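Local structure of SalCYP truncation (Salinispora tropica, 7ABB) at residues R116-A121 / A135-L140; G247-A252 / Y382-V387; E273-V278 / T354-W359. The protein is a truncated cytochrome P450, a helix-rich protein of that family that holds a heme c in its interior. One frame throughout, in Å; residues are numbered along the deposited sequence.

All three contacts are buried, but contact 3 lies deeper: its centre is about 13 Å from the centre of the chain, against about 18 Å for the centres of contacts 1 and 2. Helix 345-362 ties the set together: it supplies half of contact 3, touches helix 108-120 and helix 130-147 of contact 1, and packs on both segments of contact 2. Arg116 and Glu358 form a salt bridge from contact 1 to contact 3. The chemistry differs with place. Contact 1 lays a charged, partly exposed arginine over a neighbouring helix, contact 2 joins helix to strand through mainly aliphatic side chains, and contact 3, which alone holds a residue touching the heme c, sets two aromatic rings together.

Contact 1. Residues R116-A121 / A135-L140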
# COMPACT_ATOMS: atom_id res chain seq x y z
N ARG A 116 6.17 17.70 9.83
CA ARG A 116 6.74 18.50 10.92
C ARG A 116 5.64 19.23 11.69
O ARG A 116 5.66 19.29 12.93
CB ARG A 116 7.77 19.47 10.37
CG ARG A 116 8.52 20.26 11.42
CD ARG A 116 9.51 21.24 10.81
NE ARG A 116 10.62 20.61 10.09
CZ ARG A 116 10.84 20.70 8.78
NH1 ARG A 116 10.03 21.37 7.97
NH2 ARG A 116 11.90 20.10 8.26
N ARG A 117 4.71 19.83 10.96
CA ARG A 117 3.60 20.53 11.58
C ARG A 117 2.81 19.60 12.48
O ARG A 117 2.47 19.94 13.62
CB ARG A 117 2.70 21.10 10.47
CG ARG A 117 1.43 21.79 10.95
CD ARG A 117 0.22 21.55 10.03
NE ARG A 117 0.60 21.64 8.61
CZ ARG A 117 0.12 20.85 7.65
NH1 ARG A 117 -0.80 19.94 7.94
NH2 ARG A 117 0.56 20.95 6.40
N ARG A 118 2.51 18.40 11.97
CA ARG A 118 1.64 17.50 12.71
C ARG A 118 2.37 16.94 13.93
O ARG A 118 1.79 16.88 15.02
CB ARG A 118 1.15 16.39 11.78
CG ARG A 118 0.20 16.90 10.70
CD ARG A 118 -0.28 15.76 9.82
NE ARG A 118 -1.25 16.26 8.86
CZ ARG A 118 -2.51 16.54 9.15
NH1 ARG A 118 -2.99 16.36 10.38
NH2 ARG A 118 -3.32 17.03 8.20
N ILE A 119 3.63 16.55 13.78
CA ILE A 119 4.34 15.97 14.93
C ILE A 119 4.58 17.05 15.98
O ILE A 119 4.42 16.80 17.19
CB ILE A 119 5.64 15.33 14.47
CG1 ILE A 119 5.34 14.15 13.55
CG2 ILE A 119 6.45 14.84 15.71
CD1 ILE A 119 6.48 13.75 12.67
N SER A 120 4.95 18.26 15.55
CA SER A 120 5.15 19.36 16.48
C SER A 120 3.94 19.58 17.37
O SER A 120 4.09 19.97 18.54
CB SER A 120 5.45 20.65 15.71
OG SER A 120 6.75 20.65 15.19
N ALA A 121 2.74 19.33 16.86
CA ALA A 121 1.54 19.65 17.61
C ALA A 121 1.28 18.68 18.75
O ALA A 121 0.47 18.99 19.63
CB ALA A 121 0.33 19.67 16.67
N ALA A 135 -0.63 9.56 11.33
CA ALA A 135 -0.25 9.03 10.02
C ALA A 135 -1.40 9.11 9.03
O ALA A 135 -1.17 9.45 7.86
CB ALA A 135 0.24 7.59 10.14
N ARG A 136 -2.64 8.81 9.45
CA ARG A 136 -3.72 8.81 8.46
C ARG A 136 -4.00 10.20 7.91
O ARG A 136 -4.06 10.35 6.68
CB ARG A 136 -4.98 8.16 9.05
CG ARG A 136 -6.04 7.86 8.00
CD ARG A 136 -7.19 7.07 8.59
NE ARG A 136 -6.71 5.78 9.09
CZ ARG A 136 -6.69 5.41 10.36
NH1 ARG A 136 -7.15 6.20 11.33
NH2 ARG A 136 -6.20 4.21 10.67
N PRO A 137 -4.20 11.25 8.72
CA PRO A 137 -4.38 12.57 8.13
C PRO A 137 -3.16 13.05 7.35
O PRO A 137 -3.31 13.73 6.33
CB PRO A 137 -4.71 13.47 9.33
CG PRO A 137 -4.37 12.73 10.49
CD PRO A 137 -4.37 11.27 10.18
N TYR A 138 -1.96 12.68 7.80
CA TYR A 138 -0.74 13.01 7.07
C TYR A 138 -0.76 12.41 5.67
O TYR A 138 -0.59 13.13 4.67
CB TYR A 138 0.45 12.46 7.86
CG TYR A 138 1.77 12.38 7.15
CD1 TYR A 138 2.50 13.52 6.86
CD2 TYR A 138 2.29 11.15 6.76
CE1 TYR A 138 3.73 13.44 6.22
CE2 TYR A 138 3.50 11.07 6.15
CZ TYR A 138 4.23 12.18 5.90
OH TYR A 138 5.44 12.06 5.29
N VAL A 139 -0.97 11.11 5.58
CA VAL A 139 -0.96 10.42 4.30
C VAL A 139 -2.08 10.92 3.40
O VAL A 139 -1.89 11.11 2.19
CB VAL A 139 -1.03 8.90 4.52
CG1 VAL A 139 -1.25 8.17 3.19
CG2 VAL A 139 0.26 8.41 5.17
N LEU A 140 -3.28 11.11 3.96
CA LEU A 140 -4.39 11.58 3.14
C LEU A 140 -4.13 12.99 2.62
O LEU A 140 -4.43 13.29 1.47
CB LEU A 140 -5.69 11.52 3.92
CG LEU A 140 -6.93 12.03 3.20
CD1 LEU A 140 -7.18 11.31 1.89
CD2 LEU A 140 -8.13 11.91 4.15
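Arg118 reaches across to Pro137 and Tyr138, joining helix 108-120 to helix 130-147, which correspond to helices D and E of the P450 helical core. CG of Arg118 lies anti to its carbonyl carbon (chi1 -68°), and the chain then runs straight out to NE, long enough to lay the guanidinium over the opposite backbone. One face of the group is covered off-centre by Pro137 CB and Tyr138 N. Tyr138 meets the arginine through its N, CA and CB and not through its ring. Closer to the root of the arginine, Arg118 CD lies 3.9 Å from Tyr138 CB, carbon on carbon.

Arginine suits this partly exposed place because its flat end can cover a proline while its N-H groups find polar partners: NE is hydrogen-bonded to Asn114 OD1 and NH2 forms a salt bridge with Glu141 OE1. Asn114 also donates to Tyr138 O, so a single amide steadies both partners. Proline suits a kinked turn, since its N cannot bond back to the turn before, and its ring offers a compact apolar surface. Tyr138 extends further inward, its hydroxyl bonded to Gln351 O on helix 345-362. The closest approach joins Arg118 NH1 to Pro137 CB, at 3.5 Å.

Contact 2. Residues G247-A252 / Y382-V387; sequences GIQHLA and YDLRIV
This is a helix-against-strand contact made mainly by aliphatic side chains: Ile248 of helix 238-253, with the flank of Gln249 beside it, meets Leu384 and Ile386 where the chain enters its last strand. In the P450 fold the helix corresponds to the C-terminal part of the long helix I. Strand 385-387 pairs antiparallel with 127-129 in a small two-stranded sheet, so the contact fastens that sheet to the helical core.

Leu384 works as a fork between two neighbouring residues of the helix. Its CD2 branch meets Ile248 CG2 at 3.8 Å, the two side chains crossing at about a right angle. The other methyl, Leu384 CD1, sits against the flank of the extended Gln249 chain, 4.0 Å from both CB and CG of Gln249. CG of Gln249 stands anti to the backbone N (chi1 180°), and the chain stays straight beyond it, so that its methylenes and amide oxygen face the leucine methyl while NE2 turns to Pro376 O. That bond satisfies a buried N-H and fixes the far end of the side chain; glutamine thus serves both an oily flank and a polar end.

Ile386 comes in beside the leucine with its extended branch. Chi2 of 180° stretches the chain, and its terminal CD1 settles on Ile248, 3.7 Å from CG2 and 3.9 Å from CG1. Beta-branched isoleucine suits the strand and gives this buried surface breadth. Phe130, on helix 130-147, touches Ile248, Leu384 and Ile386, and Trp359 touches both isoleucines, so aromatic residues from two further helices pack against the aliphatic group. The nearest approach of all brings Gln249 OE1 to 3.6 Å from Leu384 CD1, a plain van der Waals meeting of carbonyl oxygen and methyl.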
# COMPACT_ATOMS: atom_id res chain seq x y z
N GLY A 247 6.36 -0.10 10.97
CA GLY A 247 7.78 0.24 11.07
C GLY A 247 8.11 0.98 12.37
O GLY A 247 9.06 0.62 13.07
N ILE A 248 7.35 2.04 12.68
CA ILE A 248 7.61 2.77 13.93
C ILE A 248 7.33 1.88 15.13
O ILE A 248 8.01 2.00 16.15
CB ILE A 248 6.79 4.08 14.00
CG1 ILE A 248 7.45 5.01 15.01
CG2 ILE A 248 5.36 3.84 14.35
CD1 ILE A 248 8.68 5.70 14.42
N GLN A 249 6.35 0.98 15.04
CA GLN A 249 6.11 0.09 16.17
C GLN A 249 7.32 -0.79 16.44
O GLN A 249 7.70 -1.02 17.61
CB GLN A 249 4.87 -0.76 15.91
CG GLN A 249 4.60 -1.70 17.08
CD GLN A 249 3.34 -2.50 16.95
OE1 GLN A 249 2.40 -2.32 17.71
NE2 GLN A 249 3.35 -3.47 16.05
N HIS A 250 7.95 -1.32 15.39
CA HIS A 250 9.17 -2.08 15.56
C HIS A 250 10.28 -1.25 16.20
O HIS A 250 10.92 -1.69 17.17
CB HIS A 250 9.64 -2.62 14.20
CG HIS A 250 10.96 -3.32 14.28
ND1 HIS A 250 11.06 -4.70 14.33
CD2 HIS A 250 12.22 -2.85 14.30
CE1 HIS A 250 12.34 -5.03 14.40
NE2 HIS A 250 13.07 -3.94 14.38
N LEU A 251 10.54 -0.05 15.67
CA LEU A 251 11.58 0.80 16.25
C LEU A 251 11.28 1.09 17.72
O LEU A 251 12.20 1.14 18.55
CB LEU A 251 11.71 2.09 15.46
CG LEU A 251 12.14 1.93 13.99
CD1 LEU A 251 12.11 3.29 13.27
CD2 LEU A 251 13.53 1.34 13.85
N ALA A 252 10.01 1.29 18.06
CA ALA A 252 9.64 1.59 19.45
C ALA A 252 9.87 0.42 20.39
O ALA A 252 9.91 0.62 21.60
CB ALA A 252 8.17 2.03 19.48
N TYR A 382 -6.90 -1.04 14.56
CA TYR A 382 -5.91 -1.15 15.63
C TYR A 382 -5.70 0.24 16.22
O TYR A 382 -6.11 1.25 15.65
CB TYR A 382 -4.60 -1.73 15.10
CG TYR A 382 -3.91 -0.85 14.08
CD1 TYR A 382 -3.02 0.15 14.48
CD2 TYR A 382 -4.15 -1.01 12.72
CE1 TYR A 382 -2.39 0.96 13.56
CE2 TYR A 382 -3.53 -0.20 11.79
CZ TYR A 382 -2.65 0.78 12.21
OH TYR A 382 -2.00 1.61 11.31
N ASP A 383 -5.01 0.29 17.36
CA ASP A 383 -4.68 1.56 18.00
C ASP A 383 -3.23 1.47 18.46
O ASP A 383 -2.94 0.79 19.45
CB ASP A 383 -5.63 1.87 19.15
CG ASP A 383 -5.33 3.21 19.82
OD1 ASP A 383 -4.35 3.88 19.43
OD2 ASP A 383 -6.09 3.60 20.74
N LEU A 384 -2.33 2.12 17.75
CA LEU A 384 -0.92 2.12 18.07
C LEU A 384 -0.63 3.34 18.93
O LEU A 384 -0.60 4.46 18.42
CB LEU A 384 -0.08 2.14 16.80
CG LEU A 384 1.42 2.35 17.02
CD1 LEU A 384 2.00 1.24 17.87
CD2 LEU A 384 2.14 2.43 15.70
N ARG A 385 -0.44 3.11 20.22
CA ARG A 385 -0.03 4.15 21.15
C ARG A 385 1.49 4.11 21.28
O ARG A 385 2.07 3.05 21.52
CB ARG A 385 -0.70 3.96 22.52
CG ARG A 385 -0.35 5.02 23.56
CD ARG A 385 -1.17 4.86 24.84
NE ARG A 385 -0.74 5.75 25.93
CZ ARG A 385 -0.46 5.37 27.17
NH1 ARG A 385 -0.54 4.08 27.52
NH2 ARG A 385 -0.08 6.27 28.10
N ILE A 386 2.12 5.27 21.14
CA ILE A 386 3.54 5.44 21.36
C ILE A 386 3.69 6.48 22.46
O ILE A 386 2.89 7.43 22.52
CB ILE A 386 4.27 5.90 20.08
CG1 ILE A 386 3.95 4.95 18.92
CG2 ILE A 386 5.76 6.05 20.31
CD1 ILE A 386 4.60 5.31 17.62
N VAL A 387 4.69 6.30 23.33
CA VAL A 387 4.95 7.24 24.41
C VAL A 387 6.43 7.62 24.43
O VAL A 387 7.29 6.92 23.89
CB VAL A 387 4.52 6.68 25.79
CG1 VAL A 387 3.02 6.34 25.80
CG2 VAL A 387 5.33 5.46 26.20

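Contact 3. Residues E273-V278 / T354-W359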
# COMPACT_ATOMS: atom_id res chain seq x y z
N GLU A 273 13.17 0.20 2.87
CA GLU A 273 12.94 -0.96 2.00
C GLU A 273 12.84 -2.24 2.81
O GLU A 273 12.07 -3.14 2.47
CB GLU A 273 14.05 -1.09 0.98
CG GLU A 273 14.21 0.11 0.09
CD GLU A 273 12.96 0.44 -0.71
OE1 GLU A 273 12.62 1.64 -0.81
OE2 GLU A 273 12.34 -0.50 -1.25
N GLU A 274 13.62 -2.36 3.89
CA GLU A 274 13.54 -3.57 4.68
C GLU A 274 12.22 -3.65 5.43
O GLU A 274 11.63 -4.73 5.54
CB GLU A 274 14.73 -3.64 5.63
CG GLU A 274 14.73 -4.82 6.61
CD GLU A 274 14.94 -6.18 5.97
OE1 GLU A 274 14.70 -6.34 4.73
OE2 GLU A 274 15.37 -7.14 6.67
N PHE A 275 11.70 -2.52 5.91
CA PHE A 275 10.38 -2.53 6.54
C PHE A 275 9.28 -2.80 5.53
O PHE A 275 8.33 -3.53 5.83
CB PHE A 275 10.12 -1.23 7.29
CG PHE A 275 10.78 -1.16 8.64
CD1 PHE A 275 10.54 -2.13 9.58
CD2 PHE A 275 11.58 -0.09 8.97
CE1 PHE A 275 11.14 -2.05 10.85
CE2 PHE A 275 12.16 0.01 10.23
CZ PHE A 275 11.93 -0.95 11.15
N LEU A 276 9.41 -2.25 4.31
CA LEU A 276 8.43 -2.59 3.28
C LEU A 276 8.38 -4.10 3.04
O LEU A 276 7.30 -4.70 2.91
CB LEU A 276 8.75 -1.83 1.98
CG LEU A 276 8.43 -0.34 1.99
CD1 LEU A 276 9.12 0.36 0.82
CD2 LEU A 276 6.91 -0.17 1.94
N ARG A 277 9.55 -4.74 2.95
CA ARG A 277 9.60 -6.19 2.83
C ARG A 277 8.91 -6.86 4.00
O ARG A 277 8.01 -7.69 3.82
CB ARG A 277 11.06 -6.65 2.74
CG ARG A 277 11.17 -8.16 2.57
CD ARG A 277 12.60 -8.73 2.70
NE ARG A 277 13.12 -8.66 4.08
CZ ARG A 277 12.87 -9.56 5.02
NH1 ARG A 277 12.09 -10.59 4.77
NH2 ARG A 277 13.40 -9.40 6.25
N VAL A 278 9.33 -6.52 5.23
CA VAL A 278 8.93 -7.27 6.41
C VAL A 278 7.44 -7.12 6.70
O VAL A 278 6.79 -8.04 7.19
CB VAL A 278 9.80 -6.79 7.59
CG1 VAL A 278 9.13 -7.04 8.95
CG2 VAL A 278 11.16 -7.44 7.49
N THR A 354 10.14 10.43 4.77
CA THR A 354 10.05 11.80 5.27
C THR A 354 9.41 11.83 6.65
O THR A 354 9.87 12.56 7.55
CB THR A 354 9.25 12.66 4.29
OG1 THR A 354 9.92 12.67 3.02
CG2 THR A 354 9.16 14.06 4.77
N ALA A 355 8.33 11.06 6.84
CA ALA A 355 7.68 11.05 8.16
C ALA A 355 8.63 10.54 9.22
O ALA A 355 8.72 11.12 10.31
CB ALA A 355 6.43 10.18 8.14
N TRP A 356 9.34 9.46 8.93
CA TRP A 356 10.25 8.94 9.95
C TRP A 356 11.44 9.87 10.20
O TRP A 356 11.94 9.95 11.33
CB TRP A 356 10.73 7.54 9.56
CG TRP A 356 9.64 6.47 9.63
CD1 TRP A 356 8.41 6.57 10.22
CD2 TRP A 356 9.72 5.15 9.07
NE1 TRP A 356 7.72 5.38 10.06
CE2 TRP A 356 8.49 4.50 9.35
CE3 TRP A 356 10.69 4.47 8.35
CZ2 TRP A 356 8.24 3.19 8.94
CZ3 TRP A 356 10.43 3.17 7.94
CH2 TRP A 356 9.22 2.55 8.24
N GLU A 357 11.91 10.58 9.18
CA GLU A 357 12.95 11.59 9.38
C GLU A 357 12.46 12.66 10.35
O GLU A 357 13.15 13.02 11.32
CB GLU A 357 13.34 12.20 8.03
CG GLU A 357 14.21 11.32 7.15
CD GLU A 357 14.42 11.89 5.76
OE1 GLU A 357 13.59 12.71 5.32
OE2 GLU A 357 15.41 11.51 5.10
N GLU A 358 11.29 13.23 10.06
CA GLU A 358 10.81 14.33 10.91
C GLU A 358 10.46 13.82 12.30
O GLU A 358 10.65 14.53 13.29
CB GLU A 358 9.63 15.04 10.25
CG GLU A 358 9.98 15.75 8.94
CD GLU A 358 11.08 16.75 9.13
OE1 GLU A 358 10.94 17.61 10.02
OE2 GLU A 358 12.08 16.67 8.40
N TRP A 359 9.97 12.58 12.40
CA TRP A 359 9.67 11.99 13.70
C TRP A 359 10.93 11.94 14.56
O TRP A 359 10.91 12.36 15.72
CB TRP A 359 9.08 10.58 13.51
CG TRP A 359 8.76 9.92 14.81
CD1 TRP A 359 9.64 9.29 15.64
CD2 TRP A 359 7.48 9.85 15.45
NE1 TRP A 359 8.99 8.83 16.74
CE2 TRP A 359 7.66 9.16 16.66
CE3 TRP A 359 6.20 10.31 15.13
CZ2 TRP A 359 6.62 8.91 17.55
CZ3 TRP A 359 5.16 10.07 16.01
CH2 TRP A 359 5.38 9.36 17.20
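Phe275 and Trp356 make the whole of this contact, an oblique pairing of two buried aromatic rings. Phe275 CD2 is equally near the two carbons of the indole's six-membered ring farthest from the fusion bond, 3.6 Å from Trp356 CZ3 and 3.6 Å from Trp356 CH2. The ring planes stand steeply to each other, at 79°, and the centroids of the phenyl and six-membered rings are 5.4 Å apart. Trp356 CH2 also reaches back to Phe275 CB, 4.0 Å away. Large aromatic side chains suit the place, because they span the 12.0 Å between the CA atoms of Phe275 and Trp356, the nearest of 273-278 and 354-359. In both residues CG stands opposite the carbonyl carbon (chi1 -80° in Phe275, -69° in Trp356), which directs the rings across the gap.

Helix 238-253 runs past the pair and fills in around it. Gly247, with no side chain, lets the indole close to 3.7 Å between Gly247 CA and Trp356 CZ2, while His250 and Leu251 pack on the phenyl ring.

Phe275 sits inside the ExxR motif of P450 helix K, between Glu274 and Arg277; helix 345-362 corresponds to helix L, after the heme-binding loop. Arg277 grips the carboxylate side-on, NE to Glu274 OE1 at 2.9 Å and NH2 to Glu274 OE2, both nearly straight. Glu274 OE2 is also bonded by Arg327 NE and Asp324 N, a network consistent with the family's Glu-Arg-Arg triad. Leu276, also on helix 268-278, touches the heme c, and Glu273 OE1 forms a salt bridge with Arg349 NE, a charged link to the helix that carries Trp356.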